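Local atomic coordinates of spermidine synthase (Corynebacterium glutamicum ATCC 13032, PDB entry 3GJY), a protein that probably acts as a spermidine synthase, an aminopropyl transferase of polyamine biosynthesis built on the fold of the AdoMet-dependent methyltransferases. Residues R127-R130 with E131-I135; F68-M71 with R72-T76; L47-N51 with G52-S56; I172-Q175 with N176-T179; C200-H203 with S204-G208. All blocks are in the same frame, centred on the assembly; numbering follows the deposited sequence. Where two conformers were deposited one is given.

How the interactions relate
Interactions 1, 2 and 3 form a connected group, interactions 4 and 5 a second one. The hairpin of interaction 3 is the hub of the first: I48 CG1 lies 3.9 Å from F133 CZ of interaction 1, while S56 C lies 3.4 Å from F68 CE1 of interaction 2, whose helix follows in the chain. Interactions 1 and 2 do not touch, their nearest atoms being about 10 Å apart. Interactions 4 and 5 have centres about 12 Å apart and meet where I172 CG2 comes within 4.3 Å of H203 NE2. Between the groups, interaction 2 approaches interaction 5 to about 7 Å at the nearest atoms. A formic acid, probably from the crystallisation liquor, lies beside S129 of interaction 1.

Interaction 1 of 5, residues R127-R130 with E131-I135; sequences RLSR and EWFDI. With FMT (formic acid), chain B.
CG of R130 stands anti to the backbone N (chi1 178°), and bends at chi2 and chi3 then fold the chain so that one face of its guanidinium lies against I135. The I135 chain crosses it at about a right angle, CD1 sitting 3.5 Å above the plane toward the rim. Water 3, in the guanidinium plane, links R130 NH1 to I135 O, and R130 NH2 bonds to V141 O. One turn back, water 1 bridges R127 NH1 and E131 OE2 in the conformer given, a tentative link because E131 has two; R127 NH2 forms a salt bridge with E124. L128 CD2 meets the W132 indole obliquely at CE3 (3.8 Å), and L128 O lies 3.9 Å above the centre of the F133 ring. The last turn is closed by F133 N to S129 O (3.1 Å), F133 being the first residue to leave helical geometry. S129 OG is 2.8 Å from O1 of a formic acid, probably from the crystallisation liquor; L125 O is also an acceptor within reach, so this bond is not settled. Helix 123-132 belongs to the beta-alpha-beta unit of strands 115-120 and 141-145: L128, W132 and F133 pack on strand 33-38, and I135 reaches strand 141-145.

Interaction 2 of 5, residues F68-M71 with R72-T76; sequences FEYM and RWIAT
One face of the W73 indole lies over the backbone of the preceding turn, with E69 O 3.2 Å above the ring plane and Y70 CA 3.7 Å above it, both offset toward the rim. E69 CB adds a contact at CZ2 (3.8 Å). The phenol of Y70 is used differently: M71 CG lies over one face, and I74 CD1 meets the edge in plane, 3.7 Å from Y70 CD1. The Y70 and I74 side chains run side by side in the same direction, and the Y70 hydroxyl bonds to D166. E69 and R72 also run alongside each other, but E69 OE1 is 4.4 Å from R72 NE and well out of the guanidinium plane, so any attraction is probably electrostatic only, with no N-H directed at the oxygen. Each group has a firmer partner elsewhere: E69 OE2 accepts from G268 N, and R72 NH1 donates to L66 O. F68 occupies the N-cap position, and its carbonyl accepts from R72 N at 3.2 Å to close the first turn of helix 69-85. The A75 N to M71 O bond is 2.9 Å. This helix start is wedged between three elements: selenomethionine M71 and I74 pack on helix 102-110, Y70, W73 and I74 on strand 238-245, and F68 and M71 on strand 53-59.

Interaction 3 of 5, residues L47-N51 with G52-S56; sequences LISIN and GVPSS
L47 and P54 lie side by side and point the same way, the leucine sending CD1 to P54 CB at 4.2 Å. CG of L47 is anti to the backbone N (chi1 -175°), which carries CD1 on to S56 O as well. S49 shares a face of the sheet with P54, and its OG rests 3.5 Å from P54 CA; water 4 bonds to that hydroxyl and more weakly to G52 O. The side chains of I48, I50, V53 and S56 lie on the other face, and I50 CD1 packs against S55 CB at 3.6 Å. These contacts belong to a beta hairpin of strands 45-50 and 53-59, closed by a type I' turn from I50 to V53, with both N51 and G52 at positive phi. The register shifts by one at a classic beta bulge: S55 and S56 both face I48, and I48 O accepts from S55 N (2.7 Å) and S56 N (3.0 Å), each donor in the carbonyl plane. In the return direction I48 N meets S56 O almost straight, at an N-H...O angle of 176°. V53 O is also gripped twice, I50 N and S55 OG approaching from opposite faces of its carbonyl plane, with S55 OG at 2.9 Å. N51 OD1 accepts from V33 N, and S56 OG is hydrogen-bonded to T102 OG1.

Interaction 4 of 5, residues I172-Q175 with N176-T179; sequences ITPQ and NFTT
A short 3-10 turn in the loop between strand 160-165 and helix 180-189 gives this contact its shape. F177 N donates to P174 O at 3.0 Å, from 42° out of the carbonyl plane. Next in sequence, Q175 O is held twice by one residue: T178 N reaches it at 2.9 Å from above the carbonyl plane, and T178 OG1 at 2.8 Å with only a 16° tilt. T178 OG1 lies between its backbone N and carbonyl carbon (chi1 73°), which turns the hydroxyl back to that oxygen and leaves CG2 against T173 OG1 at 3.3 Å. P174 CB touches F177 CD2 at the ring edge, in plane (3.9 Å), the two groups running side by side. Q175 crosses T179 at about a right angle, NE2 by CG2, while its amide donates to H290 O. T179 is the N-cap of helix 180-189, its OG1 accepting from F182 N and hydrogen-bonded to D291 OD1; the F177 ring meets F182 edge-to-face and also packs on helix 148-153, while T173 and T178 touch helix 207-219.

Interaction 5 of 5, residues C200-H203 with S204-G208; sequences CGDH and SDLRG
This is a strand-to-helix connection, in which a type I turn from H203 to L206 leads from strand 194-202 of the mixed sheet into helix 207-219. The turn is closed by L206 N to H203 O, 2.9 Å long with the donor in the carbonyl plane. An Asx turn overlaps its end: D205 OD2 accepts from R207 N at 2.9 Å on its anti side, 31° out of the carboxylate plane. That oxygen also lies over the centre of the R207 guanidinium, 3.2 Å above the plane, so no N-H of that group points at it and the salt bridge is probably electrostatic in character. From the strand end, D202 directs its carboxylate at the helix start, where OD2 accepts from A209 N and sits 3.2 Å from L206 CA. L206 CD2 packs on H203 O at 3.6 Å and its side chain touches helix 229-232, while S204 OG bonds to M231 O. Water 5 joins the two aspartates, donating to D202 OD1 at 2.7 Å and to D205 OD2 at 2.6 Å.

Interaction 1 of 5, residues R127-R130 with E131-I135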
loop_
_atom_site.group_PDB
_atom_site.type_symbol
_atom_site.label_atom_id
_atom_site.label_comp_id
_atom_site.label_asym_id
_atom_site.label_seq_id
_atom_site.Cartn_x
_atom_site.Cartn_y
_atom_site.Cartn_z
ATOM N N ARG A 127 1.039 1.659 -19.223
ATOM C CA ARG A 127 1.917 2.056 -20.338
ATOM C C ARG A 127 2.642 3.376 -20.003
ATOM O O ARG A 127 3.865 3.481 -20.201
ATOM C CB ARG A 127 1.070 2.213 -21.615
ATOM C CG ARG A 127 1.918 2.420 -22.860
ATOM C CD ARG A 127 1.069 2.742 -24.078
ATOM N NE ARG A 127 0.443 4.056 -23.987
ATOM C CZ ARG A 127 1.054 5.204 -24.276
ATOM N NH1 ARG A 127 2.318 5.210 -24.682
ATOM N NH2 ARG A 127 0.391 6.350 -24.176
ATOM N N LEU A 128 1.903 4.368 -19.464
ATOM C CA LEU A 128 2.530 5.648 -19.067
ATOM C C LEU A 128 3.586 5.441 -17.988
ATOM O O LEU A 128 4.602 6.109 -17.985
ATOM C CB LEU A 128 1.474 6.652 -18.560
ATOM C CG LEU A 128 0.563 7.202 -19.645
ATOM C CD1 LEU A 128 -0.562 8.040 -19.002
ATOM C CD2 LEU A 128 1.344 8.037 -20.645
ATOM N N SER A 129 3.321 4.524 -17.038
ATOM C CA SER A 129 4.292 4.254 -15.982
ATOM C C SER A 129 5.607 3.755 -16.561
ATOM O O SER A 129 6.697 4.271 -16.220
ATOM C CB SER A 129 3.781 3.247 -14.956
ATOM O OG SER A 129 2.620 3.745 -14.285
ATOM N N ARG A 130 5.520 2.764 -17.465
ATOM C CA ARG A 130 6.746 2.225 -18.074
ATOM C C ARG A 130 7.479 3.284 -18.908
ATOM O O ARG A 130 8.715 3.336 -18.870
ATOM C CB ARG A 130 6.379 1.007 -18.938
ATOM C CG ARG A 130 7.528 0.334 -19.686
ATOM C CD ARG A 130 8.660 -0.148 -18.803
ATOM N NE ARG A 130 8.238 -1.238 -17.916
ATOM C CZ ARG A 130 8.923 -1.629 -16.846
ATOM N NH1 ARG A 130 10.005 -0.954 -16.477
ATOM N NH2 ARG A 130 8.473 -2.652 -16.097
ATOM N N GLU A 131 6.728 4.135 -19.616
ATOM C CA GLU A 131 7.356 5.105 -20.517
ATOM C C GLU A 131 7.928 6.303 -19.749
ATOM O O GLU A 131 9.046 6.749 -20.031
ATOM C CB GLU A 131 6.350 5.611 -21.565
ATOM C CG GLU A 131 5.834 4.587 -22.586
ATOM C CD GLU A 131 6.878 3.983 -23.490
ATOM O OE1 GLU A 131 8.030 4.495 -23.565
ATOM O OE2 GLU A 131 6.518 2.951 -24.121
ATOM N N TRP A 132 7.181 6.817 -18.759
ATOM C CA TRP A 132 7.460 8.152 -18.217
ATOM C C TRP A 132 7.700 8.260 -16.731
ATOM O O TRP A 132 8.152 9.307 -16.277
ATOM C CB TRP A 132 6.282 9.095 -18.570
ATOM C CG TRP A 132 6.315 9.634 -19.965
ATOM C CD1 TRP A 132 7.353 9.569 -20.852
ATOM C CD2 TRP A 132 5.268 10.360 -20.619
ATOM N NE1 TRP A 132 7.020 10.225 -22.022
ATOM C CE2 TRP A 132 5.745 10.708 -21.916
ATOM C CE3 TRP A 132 3.993 10.780 -20.228
ATOM C CZ2 TRP A 132 4.966 11.445 -22.829
ATOM C CZ3 TRP A 132 3.205 11.506 -21.142
ATOM C CH2 TRP A 132 3.711 11.830 -22.416
ATOM N N PHE A 133 7.336 7.249 -15.949
ATOM C CA PHE A 133 7.396 7.405 -14.503
ATOM C C PHE A 133 8.656 6.843 -13.854
ATOM O O PHE A 133 8.717 6.640 -12.633
ATOM C CB PHE A 133 6.106 6.998 -13.773
ATOM C CG PHE A 133 4.836 7.659 -14.302
ATOM C CD1 PHE A 133 4.850 8.887 -14.998
ATOM C CD2 PHE A 133 3.614 6.987 -14.128
ATOM C CE1 PHE A 133 3.636 9.456 -15.493
ATOM C CE2 PHE A 133 2.407 7.530 -14.595
ATOM C CZ PHE A 133 2.421 8.768 -15.302
ATOM N N ASP A 134 9.682 6.641 -14.684
ATOM C CA ASP A 134 11.060 6.521 -14.191
ATOM C C ASP A 134 11.230 5.296 -13.294
ATOM O O ASP A 134 11.825 5.359 -12.219
ATOM C CB ASP A 134 11.511 7.808 -13.457
ATOM C CG ASP A 134 12.973 7.810 -13.112
ATOM O OD1 ASP A 134 13.801 7.348 -13.939
ATOM O OD2 ASP A 134 13.309 8.352 -12.047
ATOM N N ILE A 135 10.762 4.168 -13.812
ATOM C CA ILE A 135 10.887 2.894 -13.129
ATOM C C ILE A 135 11.971 2.060 -13.761
ATOM O O ILE A 135 12.231 2.175 -14.970
ATOM C CB ILE A 135 9.534 2.128 -13.107
ATOM C CG1 ILE A 135 9.002 1.825 -14.506
ATOM C CG2 ILE A 135 8.498 2.931 -12.314
ATOM C CD1 ILE A 135 7.724 0.913 -14.492
HETATM C C FMT B . 0.071 2.272 -11.643
HETATM O O1 FMT B . 0.806 2.536 -12.592
HETATM O O2 FMT B . 0.031 1.187 -11.069
HETATM O O HOH W 1 4.220 3.161 -25.537
HETATM O O HOH W 2 10.213 4.259 -16.671
HETATM O O HOH W 3 11.555 1.304 -17.485
#

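Interaction 2 of 5, residues F68-M71 with R72-T76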
loop_
_atom_site.group_PDB
_atom_site.type_symbol
_atom_site.label_atom_id
_atom_site.label_comp_id
_atom_site.label_asym_id
_atom_site.label_seq_id
_atom_site.Cartn_x
_atom_site.Cartn_y
_atom_site.Cartn_z
ATOM N N PHE A 68 3.794 12.024 -0.886
ATOM C CA PHE A 68 2.572 11.520 -0.293
ATOM C C PHE A 68 2.877 10.929 1.063
ATOM O O PHE A 68 3.688 10.012 1.166
ATOM C CB PHE A 68 1.901 10.464 -1.202
ATOM C CG PHE A 68 1.083 11.082 -2.302
ATOM C CD1 PHE A 68 1.709 11.743 -3.347
ATOM C CD2 PHE A 68 -0.312 11.070 -2.243
ATOM C CE1 PHE A 68 0.963 12.400 -4.327
ATOM C CE2 PHE A 68 -1.073 11.719 -3.234
ATOM C CZ PHE A 68 -0.422 12.356 -4.294
ATOM N N GLU A 69 2.243 11.473 2.105
ATOM C CA GLU A 69 2.539 11.037 3.473
ATOM C C GLU A 69 2.347 9.547 3.665
ATOM O O GLU A 69 3.189 8.868 4.247
ATOM C CB GLU A 69 1.691 11.807 4.507
ATOM C CG GLU A 69 1.887 13.348 4.428
ATOM C CD GLU A 69 3.262 13.810 4.862
ATOM O OE1 GLU A 69 3.936 13.094 5.624
ATOM O OE2 GLU A 69 3.685 14.910 4.433
ATOM N N TYR A 70 1.236 9.016 3.171
ATOM C CA TYR A 70 0.977 7.601 3.438
ATOM C C TYR A 70 2.035 6.720 2.776
ATOM O O TYR A 70 2.290 5.622 3.251
ATOM C CB TYR A 70 -0.430 7.165 2.980
ATOM C CG TYR A 70 -0.549 6.857 1.496
ATOM C CD1 TYR A 70 -0.228 5.579 0.985
ATOM C CD2 TYR A 70 -1.032 7.814 0.603
ATOM C CE1 TYR A 70 -0.335 5.284 -0.367
ATOM C CE2 TYR A 70 -1.170 7.522 -0.756
ATOM C CZ TYR A 70 -0.802 6.269 -1.236
ATOM O OH TYR A 70 -0.939 5.973 -2.567
HETATM N N MSE A 71 2.625 7.173 1.664
HETATM C CA MSE A 71 3.727 6.392 1.023
HETATM C C MSE A 71 4.959 6.385 1.893
HETATM O O MSE A 71 5.619 5.343 2.042
HETATM C CB MSE A 71 4.062 6.969 -0.360
HETATM C CG MSE A 71 2.985 6.797 -1.412
HETATM SE SE MSE A 71 3.666 7.269 -3.148
HETATM C CE MSE A 71 1.994 7.153 -4.086
ATOM N N ARG A 72 5.231 7.539 2.531
ATOM C CA ARG A 72 6.323 7.588 3.500
ATOM C C ARG A 72 6.063 6.614 4.656
ATOM O O ARG A 72 7.020 5.981 5.169
ATOM C CB ARG A 72 6.465 9.005 4.057
ATOM C CG ARG A 72 6.823 10.008 2.980
ATOM C CD ARG A 72 6.823 11.424 3.550
ATOM N NE ARG A 72 7.922 11.662 4.470
ATOM C CZ ARG A 72 9.105 12.157 4.103
ATOM N NH1 ARG A 72 9.372 12.455 2.829
ATOM N NH2 ARG A 72 10.035 12.343 5.017
ATOM N N TRP A 73 4.802 6.523 5.086
ATOM C CA TRP A 73 4.461 5.638 6.215
ATOM C C TRP A 73 4.620 4.171 5.847
ATOM O O TRP A 73 5.166 3.380 6.629
ATOM C CB TRP A 73 3.052 5.926 6.737
ATOM C CG TRP A 73 2.862 7.368 7.130
ATOM C CD1 TRP A 73 3.832 8.303 7.384
ATOM C CD2 TRP A 73 1.620 8.012 7.324
ATOM N NE1 TRP A 73 3.263 9.519 7.686
ATOM C CE2 TRP A 73 1.899 9.364 7.678
ATOM C CE3 TRP A 73 0.286 7.587 7.249
ATOM C CZ2 TRP A 73 0.882 10.299 7.925
ATOM C CZ3 TRP A 73 -0.739 8.540 7.520
ATOM C CH2 TRP A 73 -0.420 9.862 7.852
ATOM N N ILE A 74 4.149 3.805 4.647
ATOM C CA ILE A 74 4.380 2.433 4.145
ATOM C C ILE A 74 5.904 2.162 4.073
ATOM O O ILE A 74 6.373 1.098 4.505
ATOM C CB ILE A 74 3.720 2.199 2.782
ATOM C CG1 ILE A 74 2.197 2.226 2.962
ATOM C CG2 ILE A 74 4.176 0.872 2.183
ATOM C CD1 ILE A 74 1.443 2.285 1.628
ATOM N N ALA A 75 6.665 3.102 3.516
ATOM C CA ALA A 75 8.119 2.907 3.427
ATOM C C ALA A 75 8.709 2.637 4.803
ATOM O O ALA A 75 9.500 1.716 4.970
ATOM C CB ALA A 75 8.789 4.141 2.823
ATOM N N THR A 76 8.329 3.447 5.800
ATOM C CA THR A 76 8.905 3.303 7.131
ATOM C C THR A 76 8.508 1.956 7.769
ATOM O O THR A 76 9.371 1.224 8.302
ATOM C CB THR A 76 8.438 4.467 8.022
ATOM O OG1 THR A 76 9.001 5.678 7.513
ATOM C CG2 THR A 76 8.870 4.237 9.489
#

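Interaction 3 of 5, residues L47-N51 with G52-S56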
loop_
_atom_site.group_PDB
_atom_site.type_symbol
_atom_site.label_atom_id
_atom_site.label_comp_id
_atom_site.label_asym_id
_atom_site.label_seq_id
_atom_site.Cartn_x
_atom_site.Cartn_y
_atom_site.Cartn_z
ATOM N N LEU A 47 3.459 15.740 -10.668
ATOM C CA LEU A 47 2.268 15.294 -9.958
ATOM C C LEU A 47 1.393 14.510 -10.923
ATOM O O LEU A 47 1.145 14.983 -12.043
ATOM C CB LEU A 47 1.477 16.489 -9.378
ATOM C CG LEU A 47 0.269 16.088 -8.512
ATOM C CD1 LEU A 47 0.611 15.375 -7.185
ATOM C CD2 LEU A 47 -0.652 17.285 -8.215
ATOM N N ILE A 48 0.967 13.314 -10.501
ATOM C CA ILE A 48 0.110 12.459 -11.307
ATOM C C ILE A 48 -1.222 12.381 -10.584
ATOM O O ILE A 48 -1.253 11.984 -9.417
ATOM C CB ILE A 48 0.711 11.042 -11.447
ATOM C CG1 ILE A 48 2.079 11.125 -12.151
ATOM C CG2 ILE A 48 -0.253 10.108 -12.221
ATOM C CD1 ILE A 48 3.210 10.495 -11.465
ATOM N N SER A 49 -2.302 12.798 -11.268
ATOM C CA SER A 49 -3.669 12.730 -10.728
ATOM C C SER A 49 -4.498 11.771 -11.549
ATOM O O SER A 49 -4.265 11.591 -12.754
ATOM C CB SER A 49 -4.367 14.091 -10.744
ATOM O OG SER A 49 -3.612 14.992 -9.960
ATOM N N ILE A 50 -5.440 11.141 -10.872
ATOM C CA ILE A 50 -6.301 10.120 -11.473
ATOM C C ILE A 50 -7.739 10.488 -11.117
ATOM O O ILE A 50 -8.095 10.613 -9.924
ATOM C CB ILE A 50 -5.911 8.727 -10.919
ATOM C CG1 ILE A 50 -4.459 8.381 -11.286
ATOM C CG2 ILE A 50 -6.780 7.679 -11.519
ATOM C CD1 ILE A 50 -3.885 7.156 -10.603
ATOM N N ASN A 51 -8.559 10.704 -12.141
ATOM C CA ASN A 51 -9.922 11.184 -11.937
ATOM C C ASN A 51 -9.977 12.418 -11.031
ATOM O O ASN A 51 -10.878 12.539 -10.185
ATOM C CB ASN A 51 -10.822 10.051 -11.414
ATOM C CG ASN A 51 -10.877 8.915 -12.370
ATOM O OD1 ASN A 51 -10.914 9.133 -13.584
ATOM N ND2 ASN A 51 -10.795 7.703 -11.850
ATOM N N GLY A 52 -9.008 13.316 -11.213
ATOM C CA GLY A 52 -8.982 14.564 -10.463
ATOM C C GLY A 52 -8.411 14.476 -9.066
ATOM O O GLY A 52 -8.365 15.499 -8.370
ATOM N N VAL A 53 -7.990 13.285 -8.635
ATOM C CA VAL A 53 -7.424 13.101 -7.288
ATOM C C VAL A 53 -5.910 12.968 -7.438
ATOM O O VAL A 53 -5.422 12.060 -8.126
ATOM C CB VAL A 53 -7.961 11.788 -6.633
ATOM C CG1 VAL A 53 -7.413 11.592 -5.203
ATOM C CG2 VAL A 53 -9.493 11.809 -6.593
ATOM N N PRO A 54 -5.144 13.847 -6.777
ATOM C CA PRO A 54 -3.683 13.641 -6.740
ATOM C C PRO A 54 -3.366 12.209 -6.296
ATOM O O PRO A 54 -3.929 11.732 -5.303
ATOM C CB PRO A 54 -3.220 14.635 -5.674
ATOM C CG PRO A 54 -4.316 15.706 -5.645
ATOM C CD PRO A 54 -5.602 14.989 -5.962
ATOM N N SER A 55 -2.509 11.508 -7.042
ATOM C CA SER A 55 -2.317 10.089 -6.767
ATOM C C SER A 55 -0.869 9.670 -6.583
ATOM O O SER A 55 -0.604 8.731 -5.868
ATOM C CB SER A 55 -3.004 9.239 -7.817
ATOM O OG SER A 55 -4.402 9.394 -7.635
ATOM N N SER A 56 0.051 10.309 -7.276
ATOM C CA SER A 56 1.460 10.113 -6.952
ATOM C C SER A 56 2.267 11.378 -7.259
ATOM O O SER A 56 1.779 12.286 -7.947
ATOM C CB SER A 56 2.061 8.910 -7.690
ATOM O OG SER A 56 3.328 8.656 -7.121
HETATM O O HOH W 4 -5.314 16.963 -9.116
#

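Interaction 4 of 5, residues I172-Q175 with N176-T179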
loop_
_atom_site.group_PDB
_atom_site.type_symbol
_atom_site.label_atom_id
_atom_site.label_comp_id
_atom_site.label_asym_id
_atom_site.label_seq_id
_atom_site.Cartn_x
_atom_site.Cartn_y
_atom_site.Cartn_z
ATOM N N ILE A 172 -12.743 4.967 -0.475
ATOM C CA ILE A 172 -12.979 3.825 0.398
ATOM C C ILE A 172 -12.703 2.540 -0.411
ATOM O O ILE A 172 -13.035 2.428 -1.600
ATOM C CB ILE A 172 -14.413 3.855 1.021
ATOM C CG1 ILE A 172 -15.485 3.693 -0.067
ATOM C CG2 ILE A 172 -14.603 5.157 1.854
ATOM C CD1 ILE A 172 -16.798 3.055 0.414
ATOM N N THR A 173 -12.053 1.572 0.212
ATOM C CA THR A 173 -11.576 0.456 -0.599
ATOM C C THR A 173 -12.786 -0.403 -1.078
ATOM O O THR A 173 -13.697 -0.584 -0.280
ATOM C CB THR A 173 -10.402 -0.266 0.135
ATOM O OG1 THR A 173 -10.484 -1.683 0.002
ATOM C CG2 THR A 173 -10.321 0.150 1.640
ATOM N N PRO A 174 -12.808 -0.867 -2.364
ATOM C CA PRO A 174 -13.881 -1.831 -2.715
ATOM C C PRO A 174 -13.959 -2.989 -1.747
ATOM O O PRO A 174 -12.927 -3.465 -1.227
ATOM C CB PRO A 174 -13.497 -2.347 -4.087
ATOM C CG PRO A 174 -12.629 -1.264 -4.668
ATOM C CD PRO A 174 -11.905 -0.645 -3.511
ATOM N N GLN A 175 -15.184 -3.453 -1.516
ATOM C CA GLN A 175 -15.452 -4.392 -0.456
ATOM C C GLN A 175 -14.654 -5.677 -0.622
ATOM O O GLN A 175 -14.177 -6.244 0.393
ATOM C CB GLN A 175 -16.967 -4.669 -0.406
ATOM C CG GLN A 175 -17.409 -5.348 0.878
ATOM C CD GLN A 175 -17.434 -6.831 0.735
ATOM O OE1 GLN A 175 -17.026 -7.358 -0.299
ATOM N NE2 GLN A 175 -17.888 -7.536 1.779
ATOM N N ASN A 176 -14.426 -6.100 -1.862
ATOM C CA ASN A 176 -13.721 -7.357 -2.094
ATOM C C ASN A 176 -12.235 -7.368 -1.784
ATOM O O ASN A 176 -11.606 -8.414 -1.817
ATOM C CB ASN A 176 -14.032 -7.990 -3.455
ATOM C CG ASN A 176 -13.582 -7.174 -4.611
ATOM O OD1 ASN A 176 -13.127 -6.041 -4.473
ATOM N ND2 ASN A 176 -13.773 -7.740 -5.816
ATOM N N PHE A 177 -11.705 -6.203 -1.419
ATOM C CA PHE A 177 -10.346 -6.093 -0.920
ATOM C C PHE A 177 -10.303 -6.001 0.596
ATOM O O PHE A 177 -9.230 -5.769 1.156
ATOM C CB PHE A 177 -9.674 -4.857 -1.523
ATOM C CG PHE A 177 -9.356 -5.010 -2.962
ATOM C CD1 PHE A 177 -8.337 -5.842 -3.378
ATOM C CD2 PHE A 177 -10.123 -4.340 -3.928
ATOM C CE1 PHE A 177 -8.044 -5.977 -4.749
ATOM C CE2 PHE A 177 -9.832 -4.487 -5.290
ATOM C CZ PHE A 177 -8.796 -5.302 -5.691
ATOM N N THR A 178 -11.441 -6.190 1.267
ATOM C CA THR A 178 -11.495 -5.974 2.717
ATOM C C THR A 178 -11.994 -7.165 3.526
ATOM O O THR A 178 -12.219 -7.039 4.734
ATOM C CB THR A 178 -12.365 -4.746 3.073
ATOM O OG1 THR A 178 -13.735 -5.077 2.868
ATOM C CG2 THR A 178 -11.962 -3.548 2.220
ATOM N N THR A 179 -12.171 -8.299 2.861
ATOM C CA THR A 179 -12.834 -9.435 3.484
ATOM C C THR A 179 -11.841 -10.465 3.985
ATOM O O THR A 179 -10.679 -10.557 3.531
ATOM C CB THR A 179 -13.753 -10.159 2.487
ATOM O OG1 THR A 179 -12.953 -10.613 1.384
ATOM C CG2 THR A 179 -14.831 -9.243 1.989
#

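Interaction 5 of 5, residues C200-H203 with S204-G208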
loop_
_atom_site.group_PDB
_atom_site.type_symbol
_atom_site.label_atom_id
_atom_site.label_comp_id
_atom_site.label_asym_id
_atom_site.label_seq_id
_atom_site.Cartn_x
_atom_site.Cartn_y
_atom_site.Cartn_z
ATOM N N CYS A 200 -5.312 2.320 3.851
ATOM C CA CYS A 200 -6.768 2.368 4.081
ATOM C C CYS A 200 -7.157 3.821 4.269
ATOM O O CYS A 200 -6.678 4.485 5.177
ATOM C CB CYS A 200 -7.151 1.510 5.297
ATOM S SG CYS A 200 -8.839 1.670 5.866
ATOM N N GLY A 201 -7.981 4.336 3.360
ATOM C CA GLY A 201 -8.555 5.680 3.532
ATOM C C GLY A 201 -9.886 5.573 4.265
ATOM O O GLY A 201 -10.722 4.710 3.938
ATOM N N ASP A 202 -10.078 6.408 5.288
ATOM C CA ASP A 202 -11.333 6.326 6.050
ATOM C C ASP A 202 -11.719 7.679 6.644
ATOM O O ASP A 202 -10.859 8.536 6.924
ATOM C CB ASP A 202 -11.273 5.205 7.119
ATOM C CG ASP A 202 -12.664 4.622 7.466
ATOM O OD1 ASP A 202 -13.705 5.093 6.934
ATOM O OD2 ASP A 202 -12.742 3.678 8.279
ATOM N N HIS A 203 -13.030 7.889 6.795
ATOM C CA HIS A 203 -13.498 9.047 7.579
ATOM C C HIS A 203 -13.728 8.651 9.030
ATOM O O HIS A 203 -13.721 7.461 9.370
ATOM C CB HIS A 203 -14.699 9.803 6.980
ATOM C CG HIS A 203 -15.459 9.040 5.948
ATOM N ND1 HIS A 203 -15.722 9.554 4.696
ATOM C CD2 HIS A 203 -16.028 7.812 5.979
ATOM C CE1 HIS A 203 -16.401 8.666 3.991
ATOM N NE2 HIS A 203 -16.601 7.601 4.747
ATOM N N SER A 204 -13.947 9.649 9.873
ATOM C CA SER A 204 -13.524 9.535 11.245
ATOM C C SER A 204 -14.313 8.603 12.194
ATOM O O SER A 204 -13.859 8.351 13.298
ATOM C CB SER A 204 -13.225 10.930 11.816
ATOM O OG SER A 204 -11.987 11.416 11.270
ATOM N N ASP A 205 -15.412 8.013 11.732
ATOM C CA ASP A 205 -16.046 6.898 12.444
ATOM C C ASP A 205 -15.112 5.652 12.453
ATOM O O ASP A 205 -15.166 4.802 13.345
ATOM C CB ASP A 205 -17.435 6.573 11.827
ATOM C CG ASP A 205 -17.351 6.081 10.370
ATOM O OD1 ASP A 205 -17.559 6.881 9.418
ATOM O OD2 ASP A 205 -17.081 4.882 10.172
ATOM N N LEU A 206 -14.262 5.569 11.437
ATOM C CA LEU A 206 -13.252 4.516 11.333
ATOM C C LEU A 206 -13.815 3.093 11.258
ATOM O O LEU A 206 -13.092 2.130 11.522
ATOM C CB LEU A 206 -12.203 4.653 12.448
ATOM C CG LEU A 206 -11.475 5.998 12.448
ATOM C CD1 LEU A 206 -10.454 6.109 13.562
ATOM C CD2 LEU A 206 -10.794 6.218 11.101
ATOM N N ARG A 207 -15.098 2.953 10.877
ATOM C CA ARG A 207 -15.722 1.628 10.846
ATOM C C ARG A 207 -15.091 0.759 9.777
ATOM O O ARG A 207 -14.980 -0.452 9.969
ATOM C CB ARG A 207 -17.239 1.692 10.609
ATOM C CG ARG A 207 -18.014 2.308 11.777
ATOM C CD ARG A 207 -19.520 2.176 11.515
ATOM N NE ARG A 207 -20.127 3.366 10.917
ATOM C CZ ARG A 207 -20.080 3.711 9.628
ATOM N NH1 ARG A 207 -20.702 4.812 9.226
ATOM N NH2 ARG A 207 -19.422 2.978 8.737
ATOM N N GLY A 208 -14.697 1.374 8.670
ATOM C CA GLY A 208 -14.006 0.647 7.589
ATOM C C GLY A 208 -12.661 0.076 8.032
ATOM O O GLY A 208 -12.403 -1.129 7.924
HETATM O O HOH W 5 -16.091 4.296 7.841
#